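Local coordinates for protein predicted acetamidase/formamidase (Thermoanaerobacter tengcongensis, PDB 3TKK) that probably hydrolyses carbon-nitrogen bonds in linear amides and binds zinc and calcium ions, at residues A244-L258 against F287-F301. Sequence-based numbering, arbitrary orientation.
Sequences AVHDMAELFKKHTDL and FSLPNWILESYGIRF. With CA (calcium ion), chain E.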
loop_
_atom_site.group_PDB
_atom_site.type_symbol
_atom_site.label_atom_id
_atom_site.label_comp_id
_atom_site.label_asym_id
_atom_site.label_seq_id
_atom_site.Cartn_x
_atom_site.Cartn_y
_atom_site.Cartn_z
ATOM N N ALA A 244 3.444 -3.506 -12.138
ATOM C CA ALA A 244 3.488 -2.040 -11.873
ATOM C C ALA A 244 4.892 -1.474 -11.805
ATOM O O ALA A 244 5.129 -0.442 -12.403
ATOM C CB ALA A 244 2.668 -1.575 -10.654
ATOM N N VAL A 245 5.768 -2.109 -11.061
ATOM C CA VAL A 245 7.157 -1.653 -10.944
ATOM C C VAL A 245 7.882 -1.695 -12.255
ATOM O O VAL A 245 8.546 -0.740 -12.610
ATOM C CB VAL A 245 7.897 -2.534 -9.860
ATOM C CG1 VAL A 245 9.402 -2.223 -9.657
ATOM C CG2 VAL A 245 7.220 -2.307 -8.580
ATOM N N HIS A 246 7.775 -2.821 -12.991
ATOM C CA HIS A 246 8.404 -2.890 -14.281
ATOM C C HIS A 246 7.930 -1.823 -15.250
ATOM O O HIS A 246 8.759 -1.342 -16.050
ATOM C CB HIS A 246 8.265 -4.320 -14.944
ATOM C CG HIS A 246 9.108 -5.364 -14.276
ATOM N ND1 HIS A 246 10.344 -5.739 -14.755
ATOM C CD2 HIS A 246 8.850 -6.183 -13.231
ATOM C CE1 HIS A 246 10.871 -6.646 -13.959
ATOM N NE2 HIS A 246 9.955 -6.974 -13.072
ATOM N N ASP A 247 6.631 -1.442 -15.207
ATOM C CA ASP A 247 6.095 -0.534 -16.185
ATOM C C ASP A 247 6.694 0.835 -15.811
ATOM O O ASP A 247 7.050 1.571 -16.718
ATOM C CB ASP A 247 4.521 -0.445 -16.213
ATOM C CG ASP A 247 3.850 -1.714 -16.811
ATOM O OD1 ASP A 247 4.455 -2.496 -17.632
ATOM O OD2 ASP A 247 2.696 -1.924 -16.435
ATOM N N MET A 248 6.747 1.193 -14.514
ATOM C CA MET A 248 7.445 2.373 -14.108
ATOM C C MET A 248 8.944 2.373 -14.450
ATOM O O MET A 248 9.486 3.482 -14.767
ATOM C CB MET A 248 7.276 2.727 -12.620
ATOM C CG MET A 248 7.727 4.154 -12.321
ATOM S SD MET A 248 6.598 5.471 -12.750
ATOM C CE MET A 248 5.521 5.538 -11.255
ATOM N N ALA A 249 9.623 1.206 -14.339
ATOM C CA ALA A 249 11.058 1.128 -14.648
ATOM C C ALA A 249 11.280 1.382 -16.181
ATOM O O ALA A 249 12.260 2.020 -16.642
ATOM C CB ALA A 249 11.652 -0.244 -14.244
ATOM N N GLU A 250 10.418 0.809 -16.996
ATOM C CA GLU A 250 10.479 1.082 -18.422
ATOM C C GLU A 250 10.222 2.593 -18.764
ATOM O O GLU A 250 10.897 3.137 -19.642
ATOM C CB GLU A 250 9.547 0.094 -19.176
ATOM C CG GLU A 250 9.465 0.288 -20.660
ATOM C CD GLU A 250 10.632 -0.351 -21.417
ATOM O OE1 GLU A 250 11.563 -0.923 -20.762
ATOM O OE2 GLU A 250 10.611 -0.295 -22.701
ATOM N N LEU A 251 9.267 3.270 -18.116
ATOM C CA LEU A 251 9.086 4.704 -18.344
ATOM C C LEU A 251 10.394 5.379 -18.065
ATOM O O LEU A 251 10.843 6.208 -18.844
ATOM C CB LEU A 251 8.056 5.383 -17.462
ATOM C CG LEU A 251 6.594 5.571 -17.949
ATOM C CD1 LEU A 251 6.354 5.509 -19.510
ATOM C CD2 LEU A 251 5.545 4.750 -17.151
ATOM N N PHE A 252 11.015 5.075 -16.942
ATOM C CA PHE A 252 12.343 5.698 -16.607
ATOM C C PHE A 252 13.442 5.323 -17.582
ATOM O O PHE A 252 14.270 6.158 -18.000
ATOM C CB PHE A 252 12.783 5.422 -15.141
ATOM C CG PHE A 252 12.208 6.421 -14.154
ATOM C CD1 PHE A 252 10.851 6.454 -13.864
ATOM C CD2 PHE A 252 13.033 7.355 -13.577
ATOM C CE1 PHE A 252 10.319 7.451 -13.014
ATOM C CE2 PHE A 252 12.525 8.316 -12.700
ATOM C CZ PHE A 252 11.184 8.350 -12.423
ATOM N N LYS A 253 13.474 4.072 -17.984
ATOM C CA LYS A 253 14.525 3.656 -18.875
ATOM C C LYS A 253 14.412 4.436 -20.216
ATOM O O LYS A 253 15.362 4.961 -20.758
ATOM C CB LYS A 253 14.362 2.165 -19.122
ATOM C CG LYS A 253 15.133 1.639 -20.332
ATOM C CD LYS A 253 15.466 0.164 -20.254
ATOM C CE LYS A 253 15.450 -0.462 -21.668
ATOM N NZ LYS A 253 16.504 -1.520 -21.728
ATOM N N LYS A 254 13.206 4.543 -20.708
ATOM C CA LYS A 254 12.982 5.080 -22.060
ATOM C C LYS A 254 12.943 6.607 -22.128
ATOM O O LYS A 254 12.973 7.156 -23.238
ATOM C CB LYS A 254 11.753 4.453 -22.720
ATOM C CG LYS A 254 11.837 2.889 -22.705
ATOM C CD LYS A 254 11.067 2.259 -23.887
ATOM C CE LYS A 254 11.983 1.831 -25.029
ATOM N NZ LYS A 254 13.029 0.968 -24.393
ATOM N N HIS A 255 12.937 7.272 -20.966
ATOM C CA HIS A 255 12.735 8.708 -20.942
ATOM C C HIS A 255 13.819 9.342 -20.086
ATOM O O HIS A 255 13.746 10.522 -19.762
ATOM C CB HIS A 255 11.327 9.060 -20.402
ATOM C CG HIS A 255 10.211 8.474 -21.214
ATOM N ND1 HIS A 255 9.775 9.036 -22.399
ATOM C CD2 HIS A 255 9.440 7.372 -21.021
ATOM C CE1 HIS A 255 8.775 8.308 -22.892
ATOM N NE2 HIS A 255 8.570 7.279 -22.092
ATOM N N THR A 256 14.811 8.541 -19.702
ATOM C CA THR A 256 15.977 9.043 -18.981
ATOM C C THR A 256 17.260 8.266 -19.343
ATOM O O THR A 256 17.200 7.267 -19.997
ATOM C CB THR A 256 15.813 9.043 -17.402
ATOM O OG1 THR A 256 16.066 7.746 -16.836
ATOM C CG2 THR A 256 14.486 9.497 -16.962
ATOM N N ASP A 257 18.405 8.705 -18.834
ATOM C CA ASP A 257 19.637 7.978 -19.014
ATOM C C ASP A 257 20.047 7.349 -17.682
ATOM O O ASP A 257 21.218 6.981 -17.455
ATOM C CB ASP A 257 20.714 8.917 -19.561
ATOM C CG ASP A 257 21.135 9.998 -18.550
ATOM O OD1 ASP A 257 20.584 10.026 -17.405
ATOM O OD2 ASP A 257 22.003 10.833 -18.906
ATOM N N LEU A 258 19.096 7.250 -16.782
ATOM C CA LEU A 258 19.418 6.581 -15.495
ATOM C C LEU A 258 19.677 5.101 -15.805
ATOM O O LEU A 258 18.945 4.490 -16.623
ATOM C CB LEU A 258 18.238 6.680 -14.597
ATOM C CG LEU A 258 18.174 7.591 -13.372
ATOM C CD1 LEU A 258 17.134 6.934 -12.437
ATOM C CD2 LEU A 258 19.541 7.793 -12.600
ATOM N N PHE A 287 2.291 1.301 -8.336
ATOM C CA PHE A 287 3.576 1.859 -7.848
ATOM C C PHE A 287 3.693 3.368 -7.998
ATOM O O PHE A 287 3.583 3.916 -9.088
ATOM C CB PHE A 287 4.736 1.144 -8.562
ATOM C CG PHE A 287 6.093 1.522 -7.985
ATOM C CD1 PHE A 287 6.476 1.018 -6.750
ATOM C CD2 PHE A 287 7.002 2.286 -8.723
ATOM C CE1 PHE A 287 7.678 1.357 -6.160
ATOM C CE2 PHE A 287 8.250 2.612 -8.113
ATOM C CZ PHE A 287 8.615 2.102 -6.884
ATOM N N SER A 288 3.948 4.079 -6.897
ATOM C CA SER A 288 3.727 5.504 -6.908
ATOM C C SER A 288 5.051 6.189 -6.650
ATOM O O SER A 288 5.729 5.832 -5.671
ATOM C CB SER A 288 2.843 5.742 -5.703
ATOM O OG SER A 288 2.504 7.054 -5.511
ATOM N N LEU A 289 5.361 7.277 -7.398
ATOM C CA LEU A 289 6.501 8.182 -7.160
ATOM C C LEU A 289 6.007 9.631 -6.996
ATOM O O LEU A 289 5.010 10.009 -7.556
ATOM C CB LEU A 289 7.489 8.132 -8.320
ATOM C CG LEU A 289 8.292 6.838 -8.331
ATOM C CD1 LEU A 289 8.746 6.443 -9.782
ATOM C CD2 LEU A 289 9.521 7.028 -7.354
ATOM N N PRO A 290 6.698 10.419 -6.209
ATOM C CA PRO A 290 6.402 11.830 -6.130
ATOM C C PRO A 290 6.544 12.474 -7.494
ATOM O O PRO A 290 7.518 12.288 -8.165
ATOM C CB PRO A 290 7.498 12.385 -5.169
ATOM C CG PRO A 290 7.923 11.235 -4.365
ATOM C CD PRO A 290 7.886 10.055 -5.426
ATOM N N ASN A 291 5.622 13.353 -7.881
ATOM C CA ASN A 291 5.766 14.058 -9.166
ATOM C C ASN A 291 7.077 14.816 -9.345
ATOM O O ASN A 291 7.582 14.929 -10.454
ATOM C CB ASN A 291 4.605 15.013 -9.394
ATOM C CG ASN A 291 3.301 14.290 -9.521
ATOM O OD1 ASN A 291 3.236 13.074 -9.900
ATOM N ND2 ASN A 291 2.242 15.010 -9.333
ATOM N N TRP A 292 7.669 15.361 -8.288
ATOM C CA TRP A 292 8.830 16.241 -8.591
ATOM C C TRP A 292 10.064 15.396 -9.029
ATOM O O TRP A 292 10.984 15.863 -9.716
ATOM C CB TRP A 292 9.160 17.141 -7.400
ATOM C CG TRP A 292 9.644 16.388 -6.213
ATOM C CD1 TRP A 292 8.893 15.743 -5.285
ATOM C CD2 TRP A 292 11.022 16.210 -5.818
ATOM N NE1 TRP A 292 9.719 15.114 -4.374
ATOM C CE2 TRP A 292 11.025 15.436 -4.660
ATOM C CE3 TRP A 292 12.251 16.643 -6.347
ATOM C CZ2 TRP A 292 12.196 15.092 -4.005
ATOM C CZ3 TRP A 292 13.414 16.305 -5.691
ATOM C CH2 TRP A 292 13.378 15.506 -4.546
ATOM N N ILE A 293 10.113 14.149 -8.607
ATOM C CA ILE A 293 11.131 13.236 -9.140
ATOM C C ILE A 293 10.960 13.014 -10.643
ATOM O O ILE A 293 11.888 13.231 -11.425
ATOM C CB ILE A 293 11.058 11.846 -8.457
ATOM C CG1 ILE A 293 11.035 11.951 -6.933
ATOM C CG2 ILE A 293 12.220 11.001 -8.867
ATOM C CD1 ILE A 293 12.280 11.585 -6.314
ATOM N N LEU A 294 9.776 12.631 -11.106
ATOM C CA LEU A 294 9.627 12.494 -12.538
ATOM C C LEU A 294 9.964 13.836 -13.211
ATOM O O LEU A 294 10.613 13.929 -14.280
ATOM C CB LEU A 294 8.177 12.174 -12.920
ATOM C CG LEU A 294 7.391 10.947 -12.519
ATOM C CD1 LEU A 294 7.190 10.100 -13.730
ATOM C CD2 LEU A 294 7.987 10.153 -11.377
ATOM N N GLU A 295 9.477 14.892 -12.594
ATOM C CA GLU A 295 9.683 16.250 -13.133
ATOM C C GLU A 295 11.178 16.521 -13.297
ATOM O O GLU A 295 11.615 17.003 -14.327
ATOM C CB GLU A 295 9.034 17.248 -12.181
ATOM C CG GLU A 295 9.108 18.725 -12.560
ATOM C CD GLU A 295 8.748 18.969 -14.012
ATOM O OE1 GLU A 295 8.063 18.133 -14.649
ATOM O OE2 GLU A 295 9.161 20.012 -14.526
ATOM N N SER A 296 11.984 16.200 -12.295
ATOM C CA SER A 296 13.404 16.480 -12.460
ATOM C C SER A 296 13.939 15.835 -13.714
ATOM O O SER A 296 14.770 16.441 -14.390
ATOM C CB SER A 296 14.197 15.995 -11.289
ATOM O OG SER A 296 13.868 16.767 -10.157
ATOM N N TYR A 297 13.482 14.617 -14.042
ATOM C CA TYR A 297 14.060 13.930 -15.206
ATOM C C TYR A 297 13.261 14.205 -16.406
ATOM O O TYR A 297 13.295 13.421 -17.369
ATOM C CB TYR A 297 14.209 12.433 -15.036
ATOM C CG TYR A 297 15.108 11.974 -13.920
ATOM C CD1 TYR A 297 14.596 11.876 -12.661
ATOM C CD2 TYR A 297 16.444 11.592 -14.122
ATOM C CE1 TYR A 297 15.294 11.414 -11.621
ATOM C CE2 TYR A 297 17.222 11.121 -13.009
ATOM C CZ TYR A 297 16.603 11.055 -11.759
ATOM O OH TYR A 297 17.150 10.588 -10.557
ATOM N N GLY A 298 12.525 15.316 -16.366
ATOM C CA GLY A 298 11.846 15.802 -17.548
ATOM C C GLY A 298 10.814 14.815 -18.069
ATOM O O GLY A 298 10.489 14.828 -19.269
ATOM N N ILE A 299 10.299 13.959 -17.166
ATOM C CA ILE A 299 9.245 13.002 -17.525
ATOM C C ILE A 299 7.848 13.625 -17.442
ATOM O O ILE A 299 7.307 13.817 -16.345
ATOM C CB ILE A 299 9.326 11.699 -16.659
ATOM C CG1 ILE A 299 10.709 11.065 -16.777
ATOM C CG2 ILE A 299 8.324 10.692 -17.142
ATOM C CD1 ILE A 299 10.783 9.693 -16.177
ATOM N N ARG A 300 7.257 13.958 -18.596
ATOM C CA ARG A 300 5.879 14.473 -18.608
ATOM C C ARG A 300 5.077 13.919 -19.768
ATOM O O ARG A 300 5.414 14.116 -20.935
ATOM C CB ARG A 300 5.866 15.996 -18.605
ATOM C CG ARG A 300 6.979 16.549 -19.416
ATOM C CD ARG A 300 7.104 18.057 -19.321
ATOM N NE ARG A 300 8.506 18.359 -19.564
ATOM C CZ ARG A 300 9.358 18.743 -18.622
ATOM N NH1 ARG A 300 8.944 18.940 -17.380
ATOM N NH2 ARG A 300 10.622 18.946 -18.929
ATOM N N PHE A 301 4.022 13.178 -19.451
ATOM C CA PHE A 301 3.254 12.564 -20.512
ATOM C C PHE A 301 2.428 13.628 -21.209
ATOM O O PHE A 301 2.391 13.703 -22.466
ATOM C CB PHE A 301 2.298 11.541 -19.943
ATOM C CG PHE A 301 2.846 10.773 -18.798
ATOM C CD1 PHE A 301 2.266 10.860 -17.557
ATOM C CD2 PHE A 301 3.953 9.952 -18.969
ATOM C CE1 PHE A 301 2.781 10.163 -16.514
ATOM C CE2 PHE A 301 4.447 9.237 -17.943
ATOM C CZ PHE A 301 3.884 9.345 -16.705
ATOM O OXT PHE A 301 1.767 14.408 -20.484
HETATM CA CA CA E . 17.455 5.544 -21.389
HETATM O O HOH W 1 12.370 12.731 -20.242
HETATM O O HOH W 2 18.594 4.834 -19.626
HETATM O O HOH W 3 18.389 3.804 -21.921
#
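Thr256 OG1 is gripped twice just beyond helix 237-255, against the C-terminal segment: it donates to Phe252 O (2.7 Å) and accepts from Leu258 N (3.1 Å), the latter closing an ST turn. The place is a worked example of a polar turn after a helix beside an apolar seam that joins the helix to a β-strand and the chain's last turns. With OG1 turned back to the helix (chi1 81°), the methyl CG2 is left to press on Tyr297 CB at 3.5 Å. The carbonyl oxygens of Lys253 and Thr256, with two waters, bind a calcium ion.

No direct hydrogen bond links 244-258 to 287-301; instead Phe252 is the hub. Ile299 CD1 sits over one ring face, 3.8 Å from the centroid and just 6° off the normal, whereas Leu294 CD2 comes in at the edge. The Phe252 edge points toward the face of Tyr297, an offset edge-to-face pair with planes at 68°. Leu258 CG meets that tyrosine at CE2, and Lys125 of the second subunit makes a cation-pi contact with it.

Helix 291-296 ends in a Schellman motif, Gly298 as C-prime residue, which brings Ile299 round to Phe252. Nearer its start in the contact, helix 237-255 lies on strand 283-290. Val245 CG2 stands over the Phe287 face, and Met248 CB lies at the edge of the same ring. Phe267 of helix 260-270 meets both Phe252 and Phe287. Bent at chi2 and chi3, the Met248 chain curls round one leucine methyl, its CG 3.6 Å and its CE 3.7 Å from Leu289 CD1.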